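Side-chain contacts in uncharacterized protein (Aeromonas hydrophila J-1, PDB 6R1J), which is the AhlC component of AHL, a tripartite alpha-pore-forming toxin that probably perforates the membranes of target cells, crystallised here in a soluble form: residues Q143-D146 against S147-K151; Q175-N178 against K179-L183. The protein carries 3 engineered substitutions. One frame throughout, in Å; residues are numbered along the deposited sequence.

Interaction 1: residues Q143-D146 against S147-K151; sequences QELD and SLNKK
Lys-150 meets Asp-146 one turn back along helix 78-157, the first arm of a long helical hairpin. Lys-150 N donates to Asp-146 O at 3.0 Å, and the lysine side chain follows the same carbonyl: with CG anti to the carbonyl carbon (chi1 -80°), CG lies 3.5 Å from Asp-146 O. Beyond CG the lysine runs extended, leaving its NZ 5.3 Å from Asp-146 OD2. The opposite charges may attract at that range, but they do not touch.

Asn-149 repeats the backbone pattern on Leu-145. Asn-149 N donates to Leu-145 O at 3.2 Å from 37° above the carbonyl plane, and its amide nitrogen ND2 comes within 3.5 Å of the same oxygen, at too poor an angle to be a second bond. Leu-148 sets its branch point beside an acceptor already in use, with CG 3.4 Å from Glu-144 O, to which its own N-H is bonded. Ser-147 N completes the set with a nearly straight bond to Gln-143 O.

Further out, residue type follows the side faced. Leu-145 and Leu-148 lean on Thr-176 of helix 163-236, whereas Lys-150, with its long flexible chain, packs against Ser-226 of the second subunit. Asn-149 borders the apolar side, touching Leu-173, and its ND2 stands 4.3 Å from Leu-145 CG.

Interaction 2: residues Q175-N178 against K179-L183; sequences QTQN and KVSSL
The carboxamide of Gln-177 has Ser-181 over one face: Ser-181 OG lies over the nitrogen end, 3.9 Å from Gln-177 NE2 and nearly straight above it. This is packing one turn apart on an alpha-helix. Gln-177 leaves the backbone with CG anti to N (chi1 170°) and then bends at chi2 (62°), which folds the amide toward the later turn. At its oxygen end, OE1 comes 4.4 Å from CB of Val-180.

The backbone beneath is regular: Ser-181 N bonds to Gln-177 O at 2.9 Å, nearly straight. Ser-182 N approaches Asn-178 O from well above the carbonyl plane, and the CB of Ser-182 lies 3.1 Å from that oxygen. Val-180 places CG2 3.5 Å from Thr-176 O and packs on Ala-141 of helix 78-157, where a compact apolar residue fits.

Thr-176 OG1 bonds to Thr-172 O and Ser-182 OG, turned away from Asn-178 O, to Gln-186 NE2, both one turn away on the same helix. Gln-177 packs on Val-263 of the third subunit. Main-chain bonds therefore hold this turn, and its side chains add mostly van der Waals contact.

Overall arrangement
Both contacts are local, each spanning about two helical turns, so neither closes a loop of its own. From the N terminus the chain reaches interaction 1 near the end of helix 78-157, reverses direction after residue 157, and meets interaction 2 in the early part of helix 163-236. The two stand in series, neither nested nor crossed, yet the hairpin brings their centres to about 13 Å. They touch through Leu-145 CD1, 3.6 Å from Gln-177 N, and through a long, weak salt bridge from Glu-144 OE2 to Lys-179 NZ at 3.4 Å. Together they join the two arms toward one end of the elongated molecule.

Interaction 1: residues Q143-D146 against S147-K151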
ATOM      1  N   GLN A 143      15.556  -7.056 -28.912  1.00 62.08           N
ATOM      2  CA  GLN A 143      15.176  -7.612 -30.241  1.00 70.97           C
ATOM      3  C   GLN A 143      16.273  -7.279 -31.259  1.00 65.82           C
ATOM      4  O   GLN A 143      16.650  -8.159 -32.032  1.00 61.41           O
ATOM      5  CB  GLN A 143      13.868  -7.020 -30.747  1.00 71.20           C
ATOM      6  CG  GLN A 143      12.652  -7.407 -29.923  1.00 75.21           C
ATOM      7  CD  GLN A 143      11.423  -6.829 -30.580  1.00 77.09           C
ATOM      8  OE1 GLN A 143      11.482  -6.316 -31.698  1.00 81.59           O
ATOM      9  NE2 GLN A 143      10.299  -6.901 -29.890  1.00 74.91           N
ATOM     10  N   GLU A 144      16.757  -6.037 -31.230  1.00 64.58           N
ATOM     11  CA  GLU A 144      17.811  -5.505 -32.136  1.00 63.06           C
ATOM     12  C   GLU A 144      19.079  -6.353 -31.944  1.00 59.68           C
ATOM     13  O   GLU A 144      19.699  -6.726 -32.958  1.00 63.34           O
ATOM     14  CB  GLU A 144      17.966  -4.007 -31.851  1.00 66.72           C
ATOM     15  CG  GLU A 144      18.777  -3.224 -32.864  1.00 71.25           C
ATOM     16  CD  GLU A 144      18.877  -1.729 -32.559  1.00 77.18           C
ATOM     17  OE1 GLU A 144      19.679  -1.055 -33.234  1.00 97.70           O
ATOM     18  OE2 GLU A 144      18.160  -1.226 -31.653  1.00 70.53           O
ATOM     19  N   LEU A 145      19.410  -6.711 -30.698  1.00 58.23           N
ATOM     20  CA  LEU A 145      20.595  -7.540 -30.327  1.00 58.73           C
ATOM     21  C   LEU A 145      20.371  -9.003 -30.772  1.00 68.14           C
ATOM     22  O   LEU A 145      21.392  -9.679 -31.055  1.00 71.64           O
ATOM     23  CB  LEU A 145      20.832  -7.419 -28.813  1.00 58.71           C
ATOM     24  CG  LEU A 145      22.215  -7.780 -28.279  1.00 66.60           C
ATOM     25  CD1 LEU A 145      23.213  -6.655 -28.519  1.00 70.60           C
ATOM     26  CD2 LEU A 145      22.144  -8.100 -26.792  1.00 65.49           C
ATOM     27  N   ASP A 146      19.111  -9.480 -30.839  1.00 68.09           N
ATOM     28  CA  ASP A 146      18.735 -10.856 -31.289  1.00 71.62           C
ATOM     29  C   ASP A 146      19.024 -10.990 -32.787  1.00 66.64           C
ATOM     30  O   ASP A 146      19.678 -11.994 -33.154  1.00 73.07           O
ATOM     31  CB  ASP A 146      17.264 -11.212 -31.012  1.00 75.65           C
ATOM     32  CG  ASP A 146      16.939 -11.480 -29.548  1.00 90.59           C
ATOM     33  OD1 ASP A 146      17.891 -11.652 -28.747  1.00 90.20           O
ATOM     34  OD2 ASP A 146      15.730 -11.520 -29.210  1.00 97.84           O
ATOM     35  N   SER A 147      18.530 -10.046 -33.607  1.00 62.22           N
ATOM     36  CA  SER A 147      18.812  -9.946 -35.067  1.00 63.43           C
ATOM     37  C   SER A 147      20.318  -9.989 -35.310  1.00 68.94           C
ATOM     38  O   SER A 147      20.756 -10.869 -36.073  1.00 73.38           O
ATOM     39  CB  SER A 147      18.270  -8.695 -35.688  1.00 67.92           C
ATOM     40  OG  SER A 147      16.916  -8.860 -36.056  1.00 82.99           O
ATOM     41  N   LEU A 148      21.058  -9.047 -34.712  1.00 62.93           N
ATOM     42  CA  LEU A 148      22.531  -8.911 -34.891  1.00 66.04           C
ATOM     43  C   LEU A 148      23.213 -10.259 -34.630  1.00 66.81           C
ATOM     44  O   LEU A 148      24.025 -10.652 -35.485  1.00 62.01           O
ATOM     45  CB  LEU A 148      23.117  -7.805 -33.999  1.00 58.44           C
ATOM     46  CG  LEU A 148      22.763  -6.360 -34.377  1.00 62.95           C
ATOM     47  CD1 LEU A 148      23.442  -5.385 -33.425  1.00 66.99           C
ATOM     48  CD2 LEU A 148      23.139  -6.018 -35.816  1.00 60.05           C
ATOM     49  N   ASN A 149      22.871 -10.958 -33.538  1.00 74.44           N
ATOM     50  CA  ASN A 149      23.493 -12.259 -33.145  1.00 73.66           C
ATOM     51  C   ASN A 149      23.081 -13.390 -34.106  1.00 75.69           C
ATOM     52  O   ASN A 149      23.885 -14.321 -34.264  1.00 69.80           O
ATOM     53  CB  ASN A 149      23.240 -12.596 -31.675  1.00 73.78           C
ATOM     54  CG  ASN A 149      24.241 -11.944 -30.746  1.00 78.97           C
ATOM     55  OD1 ASN A 149      25.399 -11.755 -31.120  1.00 81.45           O
ATOM     56  ND2 ASN A 149      23.817 -11.621 -29.532  1.00 73.95           N
ATOM     57  N   LYS A 150      21.899 -13.319 -34.730  1.00 78.45           N
ATOM     58  CA  LYS A 150      21.440 -14.298 -35.757  1.00 83.09           C
ATOM     59  C   LYS A 150      22.222 -14.068 -37.063  1.00 79.89           C
ATOM     60  O   LYS A 150      22.489 -15.056 -37.768  1.00 74.37           O
ATOM     61  CB  LYS A 150      19.923 -14.211 -35.966  1.00 84.30           C
ATOM     62  CG  LYS A 150      19.103 -14.931 -34.911  1.00 90.39           C
ATOM     63  CD  LYS A 150      17.626 -14.627 -34.975  1.00 93.61           C
ATOM     64  CE  LYS A 150      16.894 -15.134 -33.750  1.00 93.18           C
ATOM     65  NZ  LYS A 150      15.588 -14.459 -33.581  1.00 95.01           N
ATOM     66  N   LYS A 151      22.545 -12.814 -37.398  1.00 81.41           N
ATOM     67  CA  LYS A 151      23.382 -12.451 -38.580  1.00 81.09           C
ATOM     68  C   LYS A 151      24.826 -12.909 -38.337  1.00 75.99           C
ATOM     69  O   LYS A 151      25.452 -13.384 -39.299  1.00 80.58           O
ATOM     70  CB  LYS A 151      23.349 -10.947 -38.863  1.00 82.47           C
ATOM     71  CG  LYS A 151      22.035 -10.414 -39.418  1.00 85.43           C
ATOM     72  CD  LYS A 151      22.055  -8.916 -39.622  1.00 90.66           C
ATOM     73  CE  LYS A 151      23.328  -8.434 -40.291  1.00 95.91           C
ATOM     74  NZ  LYS A 151      23.271  -6.989 -40.606  1.00103.96           N
TER

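Interaction 2: residues Q175-N178 against K179-L183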
ATOM      1  N   GLN A 175      27.851  -1.474 -29.983  1.00 55.63           N
ATOM      2  CA  GLN A 175      26.961  -0.281 -29.844  1.00 58.26           C
ATOM      3  C   GLN A 175      25.596  -0.705 -29.275  1.00 59.62           C
ATOM      4  O   GLN A 175      25.098  -0.042 -28.345  1.00 46.20           O
ATOM      5  CB  GLN A 175      26.782   0.444 -31.187  1.00 66.62           C
ATOM      6  CG  GLN A 175      28.089   0.938 -31.817  1.00 74.19           C
ATOM      7  CD  GLN A 175      28.798   1.974 -30.975  1.00 80.93           C
ATOM      8  OE1 GLN A 175      28.178   2.888 -30.418  1.00 65.47           O
ATOM      9  NE2 GLN A 175      30.116   1.850 -30.889  1.00 82.45           N
ATOM     10  N   THR A 176      24.990  -1.760 -29.823  1.00 58.29           N
ATOM     11  CA  THR A 176      23.638  -2.252 -29.423  1.00 57.49           C
ATOM     12  C   THR A 176      23.704  -2.821 -27.998  1.00 50.53           C
ATOM     13  O   THR A 176      22.752  -2.615 -27.241  1.00 49.36           O
ATOM     14  CB  THR A 176      23.102  -3.278 -30.432  1.00 58.41           C
ATOM     15  OG1 THR A 176      23.170  -2.675 -31.726  1.00 48.54           O
ATOM     16  CG2 THR A 176      21.681  -3.727 -30.150  1.00 53.74           C
ATOM     17  N   GLN A 177      24.799  -3.494 -27.652  1.00 52.22           N
ATOM     18  CA  GLN A 177      25.032  -4.064 -26.304  1.00 61.06           C
ATOM     19  C   GLN A 177      25.056  -2.893 -25.299  1.00 68.62           C
ATOM     20  O   GLN A 177      24.282  -2.956 -24.322  1.00 59.59           O
ATOM     21  CB  GLN A 177      26.288  -4.943 -26.326  1.00 68.40           C
ATOM     22  CG  GLN A 177      26.766  -5.394 -24.947  1.00 86.61           C
ATOM     23  CD  GLN A 177      25.795  -6.263 -24.170  1.00 99.02           C
ATOM     24  OE1 GLN A 177      24.640  -6.466 -24.554  1.00105.93           O
ATOM     25  NE2 GLN A 177      26.268  -6.791 -23.049  1.00 99.72           N
ATOM     26  N   ASN A 178      25.857  -1.841 -25.559  1.00 63.12           N
ATOM     27  CA  ASN A 178      25.981  -0.625 -24.706  1.00 64.38           C
ATOM     28  C   ASN A 178      24.630   0.095 -24.614  1.00 60.76           C
ATOM     29  O   ASN A 178      24.393   0.743 -23.573  1.00 59.67           O
ATOM     30  CB  ASN A 178      27.019   0.373 -25.220  1.00 62.50           C
ATOM     31  CG  ASN A 178      28.409  -0.219 -25.302  1.00 64.99           C
ATOM     32  OD1 ASN A 178      28.666  -1.315 -24.797  1.00 70.93           O
ATOM     33  ND2 ASN A 178      29.301   0.499 -25.958  1.00 59.88           N
ATOM     34  N   LYS A 179      23.806   0.032 -25.666  1.00 55.54           N
ATOM     35  CA  LYS A 179      22.438   0.596 -25.636  1.00 55.29           C
ATOM     36  C   LYS A 179      21.607  -0.225 -24.636  1.00 57.37           C
ATOM     37  O   LYS A 179      20.891   0.400 -23.854  1.00 53.19           O
ATOM     38  CB  LYS A 179      21.777   0.616 -27.014  1.00 57.80           C
ATOM     39  CG  LYS A 179      20.395   1.250 -27.045  1.00 60.42           C
ATOM     40  CD  LYS A 179      19.650   1.028 -28.345  1.00 68.35           C
ATOM     41  CE  LYS A 179      18.295   1.697 -28.366  1.00 71.17           C
ATOM     42  NZ  LYS A 179      17.588   1.401 -29.633  1.00 81.33           N
ATOM     43  N   VAL A 180      21.707  -1.554 -24.650  1.00 52.12           N
ATOM     44  CA  VAL A 180      20.932  -2.453 -23.737  1.00 55.16           C
ATOM     45  C   VAL A 180      21.391  -2.262 -22.289  1.00 56.56           C
ATOM     46  O   VAL A 180      20.516  -2.052 -21.425  1.00 53.71           O
ATOM     47  CB  VAL A 180      21.026  -3.923 -24.173  1.00 51.56           C
ATOM     48  CG1 VAL A 180      20.593  -4.896 -23.080  1.00 52.99           C
ATOM     49  CG2 VAL A 180      20.215  -4.147 -25.441  1.00 54.22           C
ATOM     50  N   SER A 181      22.696  -2.347 -22.025  1.00 56.34           N
ATOM     51  CA  SER A 181      23.296  -2.172 -20.670  1.00 60.05           C
ATOM     52  C   SER A 181      22.915  -0.798 -20.104  1.00 59.23           C
ATOM     53  O   SER A 181      22.670  -0.703 -18.892  1.00 55.14           O
ATOM     54  CB  SER A 181      24.789  -2.347 -20.673  1.00 61.35           C
ATOM     55  OG  SER A 181      25.129  -3.685 -20.996  1.00 67.07           O
ATOM     56  N   SER A 182      22.840   0.226 -20.947  1.00 54.32           N
ATOM     57  CA  SER A 182      22.503   1.603 -20.517  1.00 58.28           C
ATOM     58  C   SER A 182      21.025   1.633 -20.084  1.00 60.77           C
ATOM     59  O   SER A 182      20.733   2.132 -18.995  1.00 49.04           O
ATOM     60  CB  SER A 182      22.828   2.613 -21.584  1.00 51.34           C
ATOM     61  OG  SER A 182      22.508   3.929 -21.157  1.00 60.44           O
ATOM     62  N   LEU A 183      20.127   1.089 -20.903  1.00 50.28           N
ATOM     63  CA  LEU A 183      18.678   1.071 -20.613  1.00 50.61           C
ATOM     64  C   LEU A 183      18.404   0.207 -19.373  1.00 52.60           C
ATOM     65  O   LEU A 183      17.480   0.549 -18.644  1.00 51.57           O
ATOM     66  CB  LEU A 183      17.924   0.584 -21.858  1.00 54.66           C
ATOM     67  CG  LEU A 183      17.828   1.609 -22.989  1.00 48.89           C
ATOM     68  CD1 LEU A 183      17.420   0.946 -24.306  1.00 50.86           C
ATOM     69  CD2 LEU A 183      16.852   2.717 -22.630  1.00 55.23           C
TER